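Local coordinates for Peptide/nickel transport system substrate-binding protein (Listeria monocytogenes serotype 1/2a, PDB 5KZT) that binds peptide and probably serves as the extracellular substrate-binding component of an oligopeptide transport system of the OppA family, at residues A[73-78]-A[145-150]; A[117-122]-A[152-157]; A[288-293]-A[360-365]; A[299-304]-A[388-393]. One frame throughout, in Å; residues are numbered along the deposited sequence.

How the contacts relate
Following the chain from the N terminus, contact 1 opens at 73-78 and contact 2 at 117-122; contact 1 then closes at 145-150 and contact 2 at 152-157, so the two cross. They also touch, their centres about 10 Å apart: Lys-121 N probably donates to Thr-149 O, and Tyr-76 packs on Ile-157. Contacts 3 and 4 come later and cross in the same way, 288-293 and 299-304 pairing with 360-365 and 388-393. Contact 3 joins helices 291-299 and 348-362, while contact 4 ties the turn after helix 291-299 to helix 377-393. Contacts 1 and 4, with centres about 51 Å apart, lie on opposite sides of the chain's centre.

Contact 1. Residues A[73-78]-A[145-150]; sequences KTVYTI and TLEVTL
Strands 75-78 and 145-149 run antiparallel, their axes 4.7 Å apart at closest and 166° between their directions, as the two central strands of a four-stranded antiparallel sheet. Tyr-76 with Val-148 and Ile-78 with Leu-146 are hydrogen-bonded pairs, each closed by two N-H...O=C bonds; Val-75 with Thr-149 and Thr-77 with Glu-147 are the non-hydrogen-bonded pairs between and beside them. The ladder runs one rung past the strand ends, where Leu-150 N donates to Thr-74 O at 2.7 Å, almost straight at 173°.

One face carries Tyr-76, Ile-78, Leu-146 and Val-148 and is buried; helix 94-105 packs on it, with Trp-101 against Val-148 and Tyr-97 against Leu-146. CG of Tyr-76 stands anti to the carbonyl carbon (chi1 -74°), which tips the ring back toward the N-terminal end of its strand, and ring atom CE1 meets Leu-150 CD1 at 3.6 Å. Farther along, Ile-78 CD1 reaches Val-148 CG2 at 4.2 Å.

The other face, with Val-75, Thr-77, Glu-147 and Thr-149, is partly exposed. Val-75 divides its methyls between two neighbours: CG1 rests on Glu-147 CG at 3.8 Å, and CG2 lies alongside the Thr-149 side chain. A water bridges the strands here, lying 2.5 Å from Thr-77 OG1 and donating to Glu-147 OE2 at 2.8 Å.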
# COMPACT_ATOMS: atom_id res chain seq x y z
N LYS A 73 -24.08 -16.75 -1.65
CA LYS A 73 -22.92 -16.00 -1.10
C LYS A 73 -22.74 -14.60 -1.69
O LYS A 73 -21.62 -14.10 -1.81
CB LYS A 73 -21.65 -16.85 -1.19
CG LYS A 73 -21.77 -18.13 -0.34
CD LYS A 73 -21.26 -19.38 -1.04
CE LYS A 73 -19.84 -19.75 -0.64
NZ LYS A 73 -18.88 -18.69 -1.05
N THR A 74 -23.86 -13.96 -2.02
CA THR A 74 -23.84 -12.59 -2.51
C THR A 74 -24.55 -11.59 -1.65
O THR A 74 -24.39 -10.40 -1.88
CB THR A 74 -24.41 -12.48 -3.94
OG1 THR A 74 -25.83 -12.72 -3.94
CG2 THR A 74 -23.70 -13.48 -4.86
N VAL A 75 -25.35 -12.02 -0.68
CA VAL A 75 -26.08 -11.09 0.15
C VAL A 75 -25.70 -11.34 1.61
O VAL A 75 -25.89 -12.46 2.13
CB VAL A 75 -27.60 -11.16 -0.07
CG1 VAL A 75 -28.32 -10.16 0.82
CG2 VAL A 75 -27.94 -10.85 -1.52
N TYR A 76 -25.15 -10.29 2.23
CA TYR A 76 -24.65 -10.32 3.59
C TYR A 76 -25.52 -9.41 4.46
O TYR A 76 -25.60 -8.20 4.22
CB TYR A 76 -23.19 -9.85 3.62
CG TYR A 76 -22.16 -10.85 3.09
CD1 TYR A 76 -22.17 -11.25 1.76
CD2 TYR A 76 -21.17 -11.38 3.91
CE1 TYR A 76 -21.23 -12.15 1.27
CE2 TYR A 76 -20.24 -12.29 3.43
CZ TYR A 76 -20.28 -12.67 2.11
OH TYR A 76 -19.38 -13.56 1.60
N THR A 77 -26.15 -9.98 5.48
CA THR A 77 -26.96 -9.22 6.45
C THR A 77 -26.17 -9.13 7.76
O THR A 77 -25.90 -10.14 8.41
CB THR A 77 -28.32 -9.90 6.67
OG1 THR A 77 -28.97 -10.10 5.39
CG2 THR A 77 -29.22 -9.04 7.55
N ILE A 78 -25.80 -7.91 8.14
CA ILE A 78 -24.77 -7.66 9.15
C ILE A 78 -25.32 -6.80 10.28
O ILE A 78 -25.79 -5.71 10.02
CB ILE A 78 -23.56 -6.94 8.55
CG1 ILE A 78 -22.95 -7.78 7.41
CG2 ILE A 78 -22.49 -6.68 9.61
CD1 ILE A 78 -21.93 -7.05 6.55
N THR A 145 -28.27 -2.32 11.41
CA THR A 145 -28.26 -3.47 10.50
C THR A 145 -27.98 -3.03 9.06
O THR A 145 -28.65 -2.12 8.54
CB THR A 145 -29.61 -4.22 10.53
OG1 THR A 145 -29.91 -4.58 11.88
CG2 THR A 145 -29.58 -5.50 9.63
N LEU A 146 -26.99 -3.68 8.44
CA LEU A 146 -26.68 -3.50 7.02
C LEU A 146 -27.08 -4.72 6.21
O LEU A 146 -26.97 -5.87 6.70
CB LEU A 146 -25.19 -3.27 6.79
CG LEU A 146 -24.58 -1.98 7.30
CD1 LEU A 146 -23.07 -2.10 7.28
CD2 LEU A 146 -25.05 -0.78 6.49
N GLU A 147 -27.53 -4.47 4.98
CA GLU A 147 -27.58 -5.49 3.97
C GLU A 147 -26.61 -5.08 2.86
O GLU A 147 -26.82 -4.05 2.22
CB GLU A 147 -28.97 -5.67 3.40
CG GLU A 147 -29.08 -6.91 2.54
CD GLU A 147 -30.34 -6.96 1.71
OE1 GLU A 147 -30.45 -6.20 0.69
OE2 GLU A 147 -31.23 -7.76 2.05
N VAL A 148 -25.57 -5.90 2.67
CA VAL A 148 -24.57 -5.68 1.60
C VAL A 148 -24.79 -6.73 0.52
O VAL A 148 -24.84 -7.93 0.81
CB VAL A 148 -23.13 -5.79 2.16
CG1 VAL A 148 -22.09 -5.74 1.04
CG2 VAL A 148 -22.88 -4.70 3.20
N THR A 149 -24.92 -6.27 -0.72
CA THR A 149 -25.11 -7.16 -1.85
C THR A 149 -23.85 -7.07 -2.71
O THR A 149 -23.44 -5.97 -3.12
CB THR A 149 -26.39 -6.80 -2.66
OG1 THR A 149 -27.54 -6.87 -1.81
CG2 THR A 149 -26.61 -7.79 -3.80
N LEU A 150 -23.23 -8.21 -2.96
CA LEU A 150 -22.00 -8.25 -3.75
C LEU A 150 -22.36 -8.34 -5.22
O LEU A 150 -23.45 -8.75 -5.58
CB LEU A 150 -21.14 -9.45 -3.38
CG LEU A 150 -20.82 -9.59 -1.90
CD1 LEU A 150 -19.87 -10.75 -1.71
CD2 LEU A 150 -20.24 -8.30 -1.35
O HOH W 1 -30.98 -8.99 4.53

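Contact 2. Residues A[117-122]-A[152-157]; sequences FDAIKN and KPTAYI
The backbones of 117-122 and 152-157 pass without a hydrogen bond between them, their nearest CA atoms, those of Ala-119 and Lys-152, being 6.8 Å apart. The contact rests on a few side-chain approaches at van der Waals range, and 160 Å² is buried, both sides summed. Ala-119 CB sits at the middle: it lies 4.1 Å from Thr-154 OG1 and 4.4 Å from Ile-157 CD1. Ile-120 adds a second approach to the same methyl, its CD1 lying 4.3 Å from Ile-157 CD1. The CB of Ile-120 points away from 152-157, and two successive bends (chi1 -50°, chi2 -51°) bring the end of the chain back. Ile-157 likewise reaches across with its end, CG1 being anti to the backbone N at chi1 -169°.

Both segments are connections of the solute-binding fold: 117-119 is the close of a 3-10 turn ahead of helix 123-127. The other segment, 152-157, leads from strand 145-149 into helix 157-161. Ser-151, just before the second segment, supplies the polar link, its OG hydrogen-bonding Asp-118 O and its backbone pairing with Ala-119.

The second segment is shaped from within. A type I beta turn spans Thr-154 to Ile-157, and its Ile-157 N donates to Thr-154 O at 3.1 Å. Thr-154 OG1 donates to Lys-152 O at 2.9 Å, approaching from above the carbonyl plane. With OG1 beside the backbone N and anti to the carbonyl carbon, the hydroxyl is set over the Lys-152 carbonyl, while Thr-154 CG2 lies over one face of the Tyr-156 ring, offset toward its rim; the ring itself stacks with that of Tyr-429.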
# COMPACT_ATOMS: atom_id res chain seq x y z
N PHE A 117 -14.54 -1.40 -4.88
CA PHE A 117 -15.98 -1.53 -4.77
C PHE A 117 -16.64 -2.23 -5.97
O PHE A 117 -17.86 -2.42 -5.96
CB PHE A 117 -16.63 -0.16 -4.48
CG PHE A 117 -16.34 0.34 -3.12
CD1 PHE A 117 -15.10 0.89 -2.80
CD2 PHE A 117 -17.27 0.20 -2.12
CE1 PHE A 117 -14.82 1.31 -1.51
CE2 PHE A 117 -17.01 0.64 -0.84
CZ PHE A 117 -15.78 1.19 -0.54
N ASP A 118 -15.85 -2.64 -6.95
CA ASP A 118 -16.31 -3.60 -7.98
C ASP A 118 -16.93 -4.86 -7.37
O ASP A 118 -17.77 -5.48 -7.99
CB ASP A 118 -15.15 -4.05 -8.87
CG ASP A 118 -14.75 -3.03 -9.90
OD1 ASP A 118 -15.43 -1.99 -10.09
OD2 ASP A 118 -13.71 -3.31 -10.60
N ALA A 119 -16.44 -5.25 -6.19
CA ALA A 119 -17.00 -6.35 -5.40
C ALA A 119 -18.45 -6.11 -4.94
O ALA A 119 -19.15 -7.07 -4.68
CB ALA A 119 -16.12 -6.62 -4.19
N ILE A 120 -18.87 -4.83 -4.83
CA ILE A 120 -20.20 -4.45 -4.35
C ILE A 120 -21.11 -4.20 -5.55
O ILE A 120 -20.68 -3.65 -6.57
CB ILE A 120 -20.14 -3.20 -3.43
CG1 ILE A 120 -19.06 -3.36 -2.34
CG2 ILE A 120 -21.49 -2.90 -2.79
CD1 ILE A 120 -19.13 -4.63 -1.53
N LYS A 121 -22.37 -4.63 -5.42
CA LYS A 121 -23.34 -4.52 -6.49
C LYS A 121 -23.40 -3.07 -6.96
O LYS A 121 -23.52 -2.15 -6.15
CB LYS A 121 -24.72 -4.96 -6.02
CG LYS A 121 -25.77 -4.87 -7.12
CD LYS A 121 -27.12 -5.38 -6.68
CE LYS A 121 -28.11 -5.18 -7.81
NZ LYS A 121 -29.47 -5.60 -7.37
N ASN A 122 -23.28 -2.88 -8.27
CA ASN A 122 -23.29 -1.56 -8.94
C ASN A 122 -22.06 -0.68 -8.73
O ASN A 122 -22.03 0.42 -9.25
CB ASN A 122 -24.57 -0.77 -8.61
CG ASN A 122 -25.82 -1.44 -9.15
OD1 ASN A 122 -25.76 -2.09 -10.19
ND2 ASN A 122 -26.94 -1.29 -8.46
N LYS A 152 -20.68 -10.40 -7.13
CA LYS A 152 -20.51 -11.83 -7.31
C LYS A 152 -19.86 -12.38 -6.05
O LYS A 152 -19.35 -11.58 -5.26
CB LYS A 152 -19.63 -12.13 -8.52
CG LYS A 152 -18.21 -11.57 -8.48
CD LYS A 152 -17.49 -11.97 -9.78
CE LYS A 152 -15.98 -11.87 -9.65
NZ LYS A 152 -15.60 -10.47 -9.29
N PRO A 153 -19.88 -13.71 -5.86
CA PRO A 153 -19.17 -14.25 -4.68
C PRO A 153 -17.72 -13.76 -4.66
O PRO A 153 -17.06 -13.75 -5.70
CB PRO A 153 -19.25 -15.76 -4.88
CG PRO A 153 -20.48 -15.99 -5.70
CD PRO A 153 -20.57 -14.78 -6.61
N THR A 154 -17.26 -13.34 -3.49
CA THR A 154 -15.95 -12.72 -3.32
C THR A 154 -15.31 -13.35 -2.08
O THR A 154 -15.64 -13.00 -0.94
CB THR A 154 -16.10 -11.19 -3.18
OG1 THR A 154 -16.74 -10.65 -4.35
CG2 THR A 154 -14.76 -10.51 -2.99
N ALA A 155 -14.39 -14.28 -2.32
CA ALA A 155 -13.77 -15.03 -1.23
C ALA A 155 -13.05 -14.16 -0.19
O ALA A 155 -12.98 -14.54 0.96
CB ALA A 155 -12.78 -16.03 -1.78
N TYR A 156 -12.53 -13.01 -0.60
CA TYR A 156 -11.74 -12.12 0.28
C TYR A 156 -12.56 -10.93 0.77
O TYR A 156 -12.00 -9.92 1.24
CB TYR A 156 -10.46 -11.61 -0.45
CG TYR A 156 -10.69 -11.13 -1.88
CD1 TYR A 156 -11.18 -9.86 -2.14
CD2 TYR A 156 -10.42 -11.97 -2.96
CE1 TYR A 156 -11.39 -9.43 -3.44
CE2 TYR A 156 -10.64 -11.55 -4.26
CZ TYR A 156 -11.10 -10.29 -4.50
OH TYR A 156 -11.32 -9.89 -5.78
N ILE A 157 -13.89 -11.03 0.67
CA ILE A 157 -14.74 -9.91 1.06
C ILE A 157 -14.49 -9.42 2.50
O ILE A 157 -14.53 -8.22 2.74
CB ILE A 157 -16.24 -10.22 0.83
CG1 ILE A 157 -17.09 -8.95 0.98
CG2 ILE A 157 -16.74 -11.32 1.76
CD1 ILE A 157 -16.81 -7.88 -0.04

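Contact 3. Residues A[288-293]-A[360-365]; sequences FANKNI and KELGVN
Glu-361 OE1 accepts three hydrogen bonds, from two asparagine amides and a water. Asn-290 ND2 donates to Glu-361 OE1 at 2.9 Å, from the anti side of the carboxylate and somewhat out of its plane. Asn-292 ND2 reaches the same OE1 from the opposite face, 3.2 Å away and 43° above the plane. Each amide holds the oxygen close to its own plane, and both side chains cross that of Glu-361 at about a right angle. The water donates to OE1 and accepts from Asn-292 N, adding a link to the helix backbone.

Beneath this polar cluster, Ile-293 CG1 and Leu-362 CD1 meet tip to tip at 3.8 Å. Both residues also touch Ile-367, at the start of the next strand.

Asn-290 has two duties. With CG anti to the backbone N (chi1 -176°), its OD1 accepts from Ile-293 N at 3.0 Å while ND2 turns outward to Glu-361. The carboxylate, near a helix N terminus, is probably stabilised in its charged form. The site thus joins an asparagine N-cap opening helix 291-299 to the last turn of helix 348-362, which ends at Gly-363 in a Schellman motif.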
# COMPACT_ATOMS: atom_id res chain seq x y z
N PHE A 288 9.68 6.02 -23.18
CA PHE A 288 9.22 4.74 -22.68
C PHE A 288 7.93 4.27 -23.35
O PHE A 288 7.46 3.20 -23.03
CB PHE A 288 9.07 4.78 -21.16
CG PHE A 288 10.36 5.00 -20.43
CD1 PHE A 288 11.40 4.11 -20.58
CD2 PHE A 288 10.51 6.07 -19.56
CE1 PHE A 288 12.59 4.31 -19.91
CE2 PHE A 288 11.70 6.27 -18.88
CZ PHE A 288 12.74 5.38 -19.05
N ALA A 289 7.36 5.07 -24.25
CA ALA A 289 6.36 4.57 -25.18
C ALA A 289 6.96 3.50 -26.12
O ALA A 289 6.23 2.68 -26.66
CB ALA A 289 5.75 5.72 -25.98
N ASN A 290 8.28 3.51 -26.29
CA ASN A 290 9.02 2.48 -27.04
C ASN A 290 9.38 1.30 -26.14
O ASN A 290 10.11 1.47 -25.17
CB ASN A 290 10.29 3.08 -27.63
CG ASN A 290 11.05 2.09 -28.49
OD1 ASN A 290 11.68 1.17 -27.98
ND2 ASN A 290 11.00 2.27 -29.80
N LYS A 291 8.91 0.11 -26.51
CA LYS A 291 9.08 -1.10 -25.71
C LYS A 291 10.53 -1.50 -25.59
O LYS A 291 10.96 -1.98 -24.54
CB LYS A 291 8.34 -2.27 -26.34
CG LYS A 291 8.11 -3.44 -25.39
CD LYS A 291 8.34 -4.80 -26.01
CE LYS A 291 7.48 -5.08 -27.22
NZ LYS A 291 6.18 -5.69 -26.85
N ASN A 292 11.28 -1.35 -26.69
CA ASN A 292 12.70 -1.68 -26.63
C ASN A 292 13.44 -0.84 -25.60
O ASN A 292 14.33 -1.36 -24.93
CB ASN A 292 13.36 -1.54 -27.99
CG ASN A 292 13.27 -2.80 -28.81
OD1 ASN A 292 13.46 -3.90 -28.30
ND2 ASN A 292 13.00 -2.65 -30.08
N ILE A 293 13.06 0.43 -25.47
CA ILE A 293 13.67 1.32 -24.47
C ILE A 293 13.30 0.88 -23.04
O ILE A 293 14.18 0.88 -22.17
CB ILE A 293 13.30 2.79 -24.74
CG1 ILE A 293 13.81 3.24 -26.13
CG2 ILE A 293 13.80 3.72 -23.64
CD1 ILE A 293 15.30 3.12 -26.34
N LYS A 360 17.51 3.14 -32.56
CA LYS A 360 17.33 3.14 -34.01
C LYS A 360 15.87 3.47 -34.38
O LYS A 360 15.61 4.29 -35.27
CB LYS A 360 17.75 1.78 -34.59
CG LYS A 360 17.99 1.76 -36.09
CD LYS A 360 18.20 0.35 -36.62
CE LYS A 360 19.54 -0.26 -36.22
NZ LYS A 360 20.73 0.35 -36.89
N GLU A 361 14.91 2.86 -33.67
CA GLU A 361 13.48 3.11 -33.92
C GLU A 361 13.09 4.55 -33.66
O GLU A 361 12.31 5.12 -34.40
CB GLU A 361 12.60 2.16 -33.09
CG GLU A 361 12.65 0.71 -33.56
CD GLU A 361 12.07 -0.29 -32.56
OE1 GLU A 361 11.89 0.04 -31.37
OE2 GLU A 361 11.78 -1.43 -32.99
N LEU A 362 13.65 5.14 -32.59
CA LEU A 362 13.43 6.55 -32.25
C LEU A 362 14.25 7.56 -33.07
O LEU A 362 13.98 8.76 -33.01
CB LEU A 362 13.75 6.78 -30.76
CG LEU A 362 12.90 5.99 -29.77
CD1 LEU A 362 13.38 6.32 -28.36
CD2 LEU A 362 11.42 6.30 -29.95
N GLY A 363 15.25 7.08 -33.79
CA GLY A 363 16.12 7.94 -34.60
C GLY A 363 17.01 8.87 -33.80
O GLY A 363 17.27 9.99 -34.24
N VAL A 364 17.49 8.42 -32.63
CA VAL A 364 18.37 9.22 -31.76
C VAL A 364 19.60 8.43 -31.31
O VAL A 364 19.61 7.21 -31.36
CB VAL A 364 17.64 9.76 -30.50
CG1 VAL A 364 16.73 10.93 -30.88
CG2 VAL A 364 16.85 8.66 -29.80
N ASN A 365 20.64 9.16 -30.89
CA ASN A 365 21.90 8.58 -30.36
C ASN A 365 22.01 8.65 -28.84
O ASN A 365 22.79 7.91 -28.23
CB ASN A 365 23.13 9.32 -30.90
CG ASN A 365 23.00 9.67 -32.37
OD1 ASN A 365 22.23 9.04 -33.09
ND2 ASN A 365 23.76 10.67 -32.81
O HOH W 2 9.98 -1.19 -29.55

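Contact 4. Residues A[299-304]-A[388-393]; sequences LAIDKQ and DQLQKN
Two side-chain amides of helix 377-393 supply the hydrogen bonds, each gripping the backbone of the turn between helices 291-299 and 303-311. Asp-302 N donates to Gln-389 OE1 at 2.9 Å, fairly straight at 166° but from above the plane of the amide carbonyl. Gln-389 reaches it by folding at chi2 (-82°), which also brings OE1 to 3.3 Å from Asp-302 CB. One helical turn on, Asn-393 ND2 donates to Ala-300 O at 3.0 Å; the bond is more bent, 141° at the hydrogen, though the acceptor lies close to the plane of the Asn-393 amide.

The apolar contacts centre on one methyl. Leu-390 CD2 touches Ile-301 CG1 at 3.7 Å and Ala-300 CB at 3.9 Å, while Ala-300 CB also faces Asn-393 CB at 4.2 Å. Behind them Ala-300 packs on Ala-351 of helix 348-362, and Ile-301 on Leu-494 of strand 491-503.

Capping continues the backbone theme within the turn: Asp-302 is the N-cap of helix 303-311, its OD1 accepting from Ser-305 N.

The contact is mostly buried and its hydrogen bonds are uncharged, side chain to main chain. The two amides thus satisfy polar backbone atoms that have left one helix before the next begins, and fix residues 300-302 against helix 377-393 at both Ala-300 O and Asp-302 N.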
# COMPACT_ATOMS: atom_id res chain seq x y z
N LEU A 299 16.36 -4.57 -18.11
CA LEU A 299 17.32 -5.66 -18.08
C LEU A 299 18.73 -5.22 -17.71
O LEU A 299 19.61 -6.08 -17.56
CB LEU A 299 17.32 -6.40 -19.41
CG LEU A 299 16.01 -7.01 -19.88
CD1 LEU A 299 16.26 -7.72 -21.20
CD2 LEU A 299 15.42 -7.98 -18.87
N ALA A 300 18.96 -3.92 -17.53
CA ALA A 300 20.30 -3.40 -17.30
C ALA A 300 20.61 -3.16 -15.82
O ALA A 300 21.65 -2.59 -15.51
CB ALA A 300 20.50 -2.11 -18.09
N ILE A 301 19.74 -3.62 -14.91
CA ILE A 301 19.92 -3.39 -13.47
C ILE A 301 20.25 -4.71 -12.76
O ILE A 301 19.44 -5.63 -12.70
CB ILE A 301 18.71 -2.70 -12.83
CG1 ILE A 301 18.49 -1.33 -13.49
CG2 ILE A 301 18.92 -2.49 -11.33
CD1 ILE A 301 17.15 -0.67 -13.19
N ASP A 302 21.47 -4.78 -12.22
CA ASP A 302 21.90 -5.94 -11.45
C ASP A 302 21.10 -5.99 -10.15
O ASP A 302 21.49 -5.38 -9.14
CB ASP A 302 23.41 -5.88 -11.17
CG ASP A 302 23.95 -7.17 -10.57
OD1 ASP A 302 23.16 -8.01 -10.09
OD2 ASP A 302 25.18 -7.36 -10.60
N LYS A 303 20.00 -6.74 -10.17
CA LYS A 303 19.06 -6.77 -9.02
C LYS A 303 19.72 -7.39 -7.78
O LYS A 303 19.48 -6.95 -6.66
CB LYS A 303 17.79 -7.56 -9.33
CG LYS A 303 17.11 -7.21 -10.64
CD LYS A 303 15.76 -7.88 -10.76
CE LYS A 303 15.23 -7.75 -12.18
NZ LYS A 303 13.84 -8.25 -12.30
N GLN A 304 20.55 -8.41 -7.99
CA GLN A 304 21.21 -9.08 -6.88
C GLN A 304 22.14 -8.12 -6.16
O GLN A 304 22.09 -8.00 -4.93
CB GLN A 304 21.98 -10.32 -7.36
CG GLN A 304 22.54 -11.20 -6.24
CD GLN A 304 21.43 -11.81 -5.42
OE1 GLN A 304 20.60 -12.55 -5.97
NE2 GLN A 304 21.37 -11.49 -4.12
N ASP A 388 24.02 4.71 -11.76
CA ASP A 388 25.30 4.04 -12.07
C ASP A 388 25.09 2.85 -13.03
O ASP A 388 25.78 2.76 -14.05
CB ASP A 388 26.06 3.69 -10.75
CG ASP A 388 26.57 2.23 -10.66
OD1 ASP A 388 27.55 1.88 -11.37
OD2 ASP A 388 26.02 1.45 -9.79
N GLN A 389 24.11 2.00 -12.74
CA GLN A 389 23.87 0.78 -13.51
C GLN A 389 23.45 1.10 -14.95
O GLN A 389 24.05 0.60 -15.92
CB GLN A 389 22.80 -0.07 -12.84
CG GLN A 389 23.25 -0.69 -11.52
CD GLN A 389 24.06 -1.95 -11.71
OE1 GLN A 389 23.66 -2.86 -12.43
NE2 GLN A 389 25.21 -2.02 -11.05
N LEU A 390 22.46 1.96 -15.07
CA LEU A 390 21.93 2.30 -16.37
C LEU A 390 22.95 3.08 -17.22
O LEU A 390 23.13 2.77 -18.40
CB LEU A 390 20.62 3.07 -16.23
CG LEU A 390 19.50 2.32 -15.51
CD1 LEU A 390 18.32 3.26 -15.31
CD2 LEU A 390 19.10 1.04 -16.22
N GLN A 391 23.63 4.07 -16.62
CA GLN A 391 24.59 4.88 -17.39
C GLN A 391 25.79 4.08 -17.88
O GLN A 391 26.19 4.20 -19.05
CB GLN A 391 25.01 6.14 -16.62
CG GLN A 391 23.86 7.14 -16.50
CD GLN A 391 24.20 8.44 -15.78
OE1 GLN A 391 23.41 9.38 -15.82
NE2 GLN A 391 25.35 8.49 -15.11
N LYS A 392 26.36 3.23 -17.02
CA LYS A 392 27.52 2.43 -17.44
C LYS A 392 27.15 1.40 -18.50
O LYS A 392 27.96 1.11 -19.37
CB LYS A 392 28.21 1.76 -16.24
CG LYS A 392 27.58 0.46 -15.77
CD LYS A 392 28.38 -0.19 -14.66
CE LYS A 392 27.69 -1.46 -14.19
NZ LYS A 392 28.21 -1.84 -12.85
N ASN A 393 25.94 0.84 -18.43
CA ASN A 393 25.52 -0.26 -19.32
C ASN A 393 24.92 0.19 -20.66
O ASN A 393 25.01 -0.55 -21.64
CB ASN A 393 24.53 -1.20 -18.60
CG ASN A 393 25.19 -2.07 -17.52
OD1 ASN A 393 26.35 -2.44 -17.64
ND2 ASN A 393 24.43 -2.44 -16.49